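Putative type VI secretion protein (PDB 3U66) is probably the inner-membrane component TssL of a type VI secretion system, represented here by its helical cytoplasmic domain. Local coordinates at residues A[69-74]-A[91-96]; A[105-110]-A[134-139]. All coordinates share one frame; numbering follows the deposited sequence.

Interaction 1 (A[69-74]-A[91-96])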
# COMPACT_ATOMS: atom_id res chain seq x y z
N ALA A 69 -0.40 4.51 3.16
CA ALA A 69 -1.67 3.77 3.17
C ALA A 69 -1.46 2.30 3.55
O ALA A 69 -2.30 1.75 4.27
CB ALA A 69 -2.33 3.87 1.81
N LEU A 70 -0.35 1.69 3.09
CA LEU A 70 0.00 0.30 3.39
C LEU A 70 0.36 0.15 4.88
O LEU A 70 -0.24 -0.68 5.58
CB LEU A 70 1.13 -0.22 2.44
CG LEU A 70 1.84 -1.55 2.75
CD1 LEU A 70 0.89 -2.74 2.72
CD2 LEU A 70 3.01 -1.77 1.82
N LEU A 71 1.30 0.97 5.36
CA LEU A 71 1.77 0.99 6.75
C LEU A 71 0.67 1.35 7.76
O LEU A 71 0.57 0.68 8.78
CB LEU A 71 2.98 1.93 6.88
CG LEU A 71 3.75 1.98 8.20
CD1 LEU A 71 4.07 0.58 8.74
CD2 LEU A 71 5.01 2.76 8.02
N ASP A 72 -0.17 2.37 7.46
CA ASP A 72 -1.30 2.77 8.31
C ASP A 72 -2.30 1.62 8.49
O ASP A 72 -2.71 1.35 9.62
CB ASP A 72 -2.04 4.00 7.75
CG ASP A 72 -1.34 5.34 7.92
OD1 ASP A 72 -0.60 5.50 8.92
OD2 ASP A 72 -1.58 6.24 7.11
N GLU A 73 -2.67 0.95 7.38
CA GLU A 73 -3.61 -0.17 7.39
C GLU A 73 -3.11 -1.38 8.19
O GLU A 73 -3.90 -1.96 8.93
CB GLU A 73 -4.02 -0.58 5.97
CG GLU A 73 -5.29 -1.40 5.92
CD GLU A 73 -5.46 -2.21 4.65
OE1 GLU A 73 -4.81 -3.27 4.52
OE2 GLU A 73 -6.23 -1.76 3.78
N SER A 74 -1.82 -1.75 8.05
CA SER A 74 -1.23 -2.90 8.76
C SER A 74 -1.10 -2.67 10.28
O SER A 74 -1.05 -3.64 11.04
CB SER A 74 0.10 -3.33 8.15
OG SER A 74 0.83 -2.24 7.62
N ASP A 91 -3.97 10.41 14.61
CA ASP A 91 -3.39 11.02 13.40
C ASP A 91 -2.49 10.03 12.64
O ASP A 91 -1.33 9.86 13.03
CB ASP A 91 -2.62 12.32 13.73
CG ASP A 91 -3.46 13.41 14.36
OD1 ASP A 91 -4.59 13.67 13.86
OD2 ASP A 91 -2.97 14.05 15.32
N PRO A 92 -3.00 9.35 11.58
CA PRO A 92 -2.14 8.40 10.83
C PRO A 92 -1.20 9.10 9.85
O PRO A 92 -1.24 10.32 9.73
CB PRO A 92 -3.15 7.49 10.14
CG PRO A 92 -4.37 8.32 9.97
CD PRO A 92 -4.35 9.42 10.99
N LEU A 93 -0.32 8.32 9.17
CA LEU A 93 0.67 8.83 8.23
C LEU A 93 0.06 9.50 7.01
O LEU A 93 0.65 10.43 6.47
CB LEU A 93 1.66 7.74 7.80
CG LEU A 93 2.55 7.13 8.89
CD1 LEU A 93 3.19 5.85 8.40
CD2 LEU A 93 3.63 8.11 9.37
N GLN A 94 -1.11 9.02 6.58
CA GLN A 94 -1.86 9.56 5.44
C GLN A 94 -2.39 10.97 5.76
O GLN A 94 -2.58 11.78 4.85
CB GLN A 94 -3.00 8.62 5.02
CG GLN A 94 -3.97 8.26 6.14
CD GLN A 94 -4.82 7.07 5.81
OE1 GLN A 94 -5.96 7.20 5.36
NE2 GLN A 94 -4.29 5.88 6.02
N ALA A 95 -2.65 11.24 7.05
CA ALA A 95 -3.14 12.52 7.54
C ALA A 95 -1.97 13.45 7.81
O ALA A 95 -2.06 14.64 7.50
CB ALA A 95 -3.98 12.33 8.79
N HIS A 96 -0.87 12.90 8.37
CA HIS A 96 0.34 13.62 8.72
C HIS A 96 1.11 14.12 7.49
O HIS A 96 1.49 15.28 7.44
CB HIS A 96 1.24 12.78 9.64
CG HIS A 96 2.54 13.44 10.01
ND1 HIS A 96 2.58 14.56 10.82
CD2 HIS A 96 3.80 13.11 9.65
CE1 HIS A 96 3.86 14.88 10.92
NE2 HIS A 96 4.64 14.04 10.23

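Interaction 2 (A[105-110]-A[134-139])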
# COMPACT_ATOMS: atom_id res chain seq x y z
N GLU A 105 -9.74 4.17 0.40
CA GLU A 105 -10.64 4.37 -0.73
C GLU A 105 -9.92 5.01 -1.93
O GLU A 105 -9.98 4.46 -3.03
CB GLU A 105 -11.85 5.23 -0.30
CG GLU A 105 -13.08 5.09 -1.18
CD GLU A 105 -14.27 5.91 -0.74
OE1 GLU A 105 -14.68 5.80 0.43
OE2 GLU A 105 -14.82 6.65 -1.59
N GLU A 106 -9.27 6.17 -1.72
CA GLU A 106 -8.64 6.89 -2.83
C GLU A 106 -7.36 6.31 -3.43
O GLU A 106 -7.00 6.71 -4.53
CB GLU A 106 -8.64 8.42 -2.67
CG GLU A 106 -7.93 8.97 -1.45
N LEU A 107 -6.71 5.32 -2.76
CA LEU A 107 -5.54 4.65 -3.35
C LEU A 107 -5.99 3.72 -4.49
O LEU A 107 -5.29 3.62 -5.50
CB LEU A 107 -4.69 3.90 -2.30
CG LEU A 107 -3.46 3.11 -2.80
CD1 LEU A 107 -2.42 4.01 -3.48
CD2 LEU A 107 -2.84 2.33 -1.67
N TRP A 108 -7.17 3.09 -4.35
CA TRP A 108 -7.78 2.26 -5.38
C TRP A 108 -8.16 3.13 -6.57
O TRP A 108 -7.97 2.71 -7.71
CB TRP A 108 -9.02 1.52 -4.83
CG TRP A 108 -8.66 0.26 -4.11
CD1 TRP A 108 -8.76 0.03 -2.77
CD2 TRP A 108 -8.04 -0.90 -4.68
NE1 TRP A 108 -8.27 -1.22 -2.47
CE2 TRP A 108 -7.81 -1.81 -3.62
CE3 TRP A 108 -7.64 -1.26 -5.98
CZ2 TRP A 108 -7.20 -3.05 -3.82
CZ3 TRP A 108 -7.07 -2.50 -6.18
CH2 TRP A 108 -6.86 -3.39 -5.11
N GLU A 109 -8.67 4.34 -6.30
CA GLU A 109 -9.06 5.36 -7.28
C GLU A 109 -7.78 5.79 -8.04
O GLU A 109 -7.81 5.94 -9.27
CB GLU A 109 -9.67 6.56 -6.53
CG GLU A 109 -10.57 7.46 -7.35
CD GLU A 109 -11.19 8.63 -6.59
OE1 GLU A 109 -10.86 8.82 -5.40
OE2 GLU A 109 -12.00 9.36 -7.20
N ARG A 110 -6.66 5.90 -7.31
CA ARG A 110 -5.34 6.27 -7.79
C ARG A 110 -4.70 5.18 -8.64
O ARG A 110 -3.99 5.50 -9.58
CB ARG A 110 -4.45 6.66 -6.60
CG ARG A 110 -3.07 7.18 -6.96
CD ARG A 110 -2.98 8.69 -7.08
NE ARG A 110 -3.34 9.37 -5.83
CZ ARG A 110 -2.50 9.96 -4.99
NH1 ARG A 110 -1.20 9.98 -5.25
NH2 ARG A 110 -2.95 10.54 -3.89
N LEU A 134 1.83 -7.05 -0.04
CA LEU A 134 2.07 -7.03 1.41
C LEU A 134 0.81 -7.04 2.28
O LEU A 134 0.91 -7.13 3.50
CB LEU A 134 3.07 -5.92 1.83
CG LEU A 134 4.43 -5.88 1.09
CD1 LEU A 134 5.30 -4.82 1.68
CD2 LEU A 134 5.15 -7.20 1.13
N GLY A 135 -0.36 -6.97 1.64
CA GLY A 135 -1.63 -7.06 2.33
C GLY A 135 -2.58 -5.89 2.26
O GLY A 135 -3.59 -5.91 2.98
N PHE A 136 -2.31 -4.88 1.40
CA PHE A 136 -3.24 -3.75 1.31
C PHE A 136 -4.57 -4.18 0.72
O PHE A 136 -4.62 -4.74 -0.37
CB PHE A 136 -2.67 -2.54 0.56
CG PHE A 136 -3.65 -1.39 0.42
CD1 PHE A 136 -3.80 -0.46 1.44
CD2 PHE A 136 -4.44 -1.26 -0.72
CE1 PHE A 136 -4.71 0.59 1.31
CE2 PHE A 136 -5.36 -0.21 -0.84
CZ PHE A 136 -5.48 0.71 0.18
N THR A 137 -5.65 -3.89 1.45
CA THR A 137 -7.02 -4.20 1.06
C THR A 137 -7.78 -2.91 0.79
O THR A 137 -8.42 -2.79 -0.25
CB THR A 137 -7.67 -5.09 2.14
OG1 THR A 137 -6.90 -6.28 2.27
CG2 THR A 137 -9.12 -5.44 1.82
N GLY A 138 -7.73 -1.98 1.74
CA GLY A 138 -8.45 -0.72 1.67
C GLY A 138 -9.95 -0.91 1.70
O GLY A 138 -10.45 -1.88 2.28
N GLN A 139 -10.68 0.04 1.10
CA GLN A 139 -12.13 0.01 0.96
C GLN A 139 -12.44 0.38 -0.49
O GLN A 139 -12.56 1.56 -0.82
CB GLN A 139 -12.83 0.95 1.95
CG GLN A 139 -12.55 0.70 3.44
CD GLN A 139 -11.42 1.55 3.96
OE1 GLN A 139 -11.36 2.77 3.74
NE2 GLN A 139 -10.51 0.94 4.70

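Interaction 1 (A[69-74]-A[91-96])
Helix 57-76 meets the start of helix 93-98 with the CA atoms of Asp72 and Pro92 6.2 Å apart. Asp72 spans this gap with both carboxylate oxygens. Asp72 OD1 accepts from Leu93 N at 2.8 Å. Asp72 OD2 accepts from Gln94 N at 2.9 Å; each bond uses the syn lone pair, so the carboxylate holds two successive backbone N-H groups. Asp72 OD2 has a second donor, Gln94 NE2, at 2.9 Å with an N-H...O angle of 163°. This bond comes in on the anti side, 30° out of the carboxylate plane, while OD2 itself lies in the amide plane. With chi1 at 55°, Gln94 CG lies between backbone N and carbonyl carbon, and the extended chain beyond brings NE2 to Asp72 OD2. Beside this polar grip, Leu71 CD2 packs on Leu93 CD1 at 3.6 Å, and Trp88 touches both leucines and Asp72. An asparagine at Asp72 would probably leave one of the two backbone N-H groups without its acceptor and remove the negative charge facing them. Pro92 holds the N-cap position, and buried Asp72 accepts from the first two helical N-H groups, tying two helices of the DotU-family domain.

Interaction 2 (A[105-110]-A[134-139])
Trp108 points its indole N-H at the backbone of the loop, and Trp108 NE1 donates to Thr137 O at 2.7 Å. The bond is nearly straight at the hydrogen (162°), and the oxygen lies close to the indole plane, at the ring edge; seen from the acceptor, however, the donor stands above the carbonyl plane. Trp108 CG lies beside its own backbone N (chi1 -83°), which swings the indole across to the loop. There the five-membered ring passes Phe136 obliquely, with planes 36° apart and Trp108 NE1 3.5 Å from Phe136 CE2.

Phe136 is held on both faces. Leu107 CD2 makes a CH-pi contact 3.7 Å from the centroid of the Phe136 ring, displaced toward the CZ and CE2 rim, whereas Gly138 N lies over the centre of the opposite face, 3.8 Å above the plane. The loop thus folds back over its own phenyl ring. At the margin, Glu105 CA makes a C-H...O contact of 3.4 Å with Gln139 O.

Neighbouring helices pack round the cluster: Thr131 of helix 122-133 touches Leu107 and Phe136, and Val151 and Ile152 of helix 148-157 touch Trp108, which also meets Tyr140 edge-to-face. Gly135, with positive phi, ends helix 122-133 in a Schellman motif, and the chain beyond it is fastened to helix 103-115 by one indole-to-carbonyl bond and a partly buried aromatic and aliphatic cluster, which joins this loop to the helix in the all-helical DotU-family domain.

From the N terminus, helix 57-76 comes first; interaction 1 closes the loop that leaves it, bringing 91-96 back against 69-74 across a 16-residue connection that includes helix 87-90. The chain then runs through helix 93-98 into helix 103-115, where interaction 2 opens. That contact closes a longer connection of 23 residues, containing helix 122-133, when 134-139 returns to 105-110. The two closures are therefore in series, neither nested nor crossed, with centres about 12 Å apart. Glu73 joins them directly: Glu73 OE2 probably accepts from the backbone N of both Thr137 and Gly138. Helix 57-76 thus touches both: through Asp72 the start of helix 93-98, through Glu73 the loop after helix 122-133.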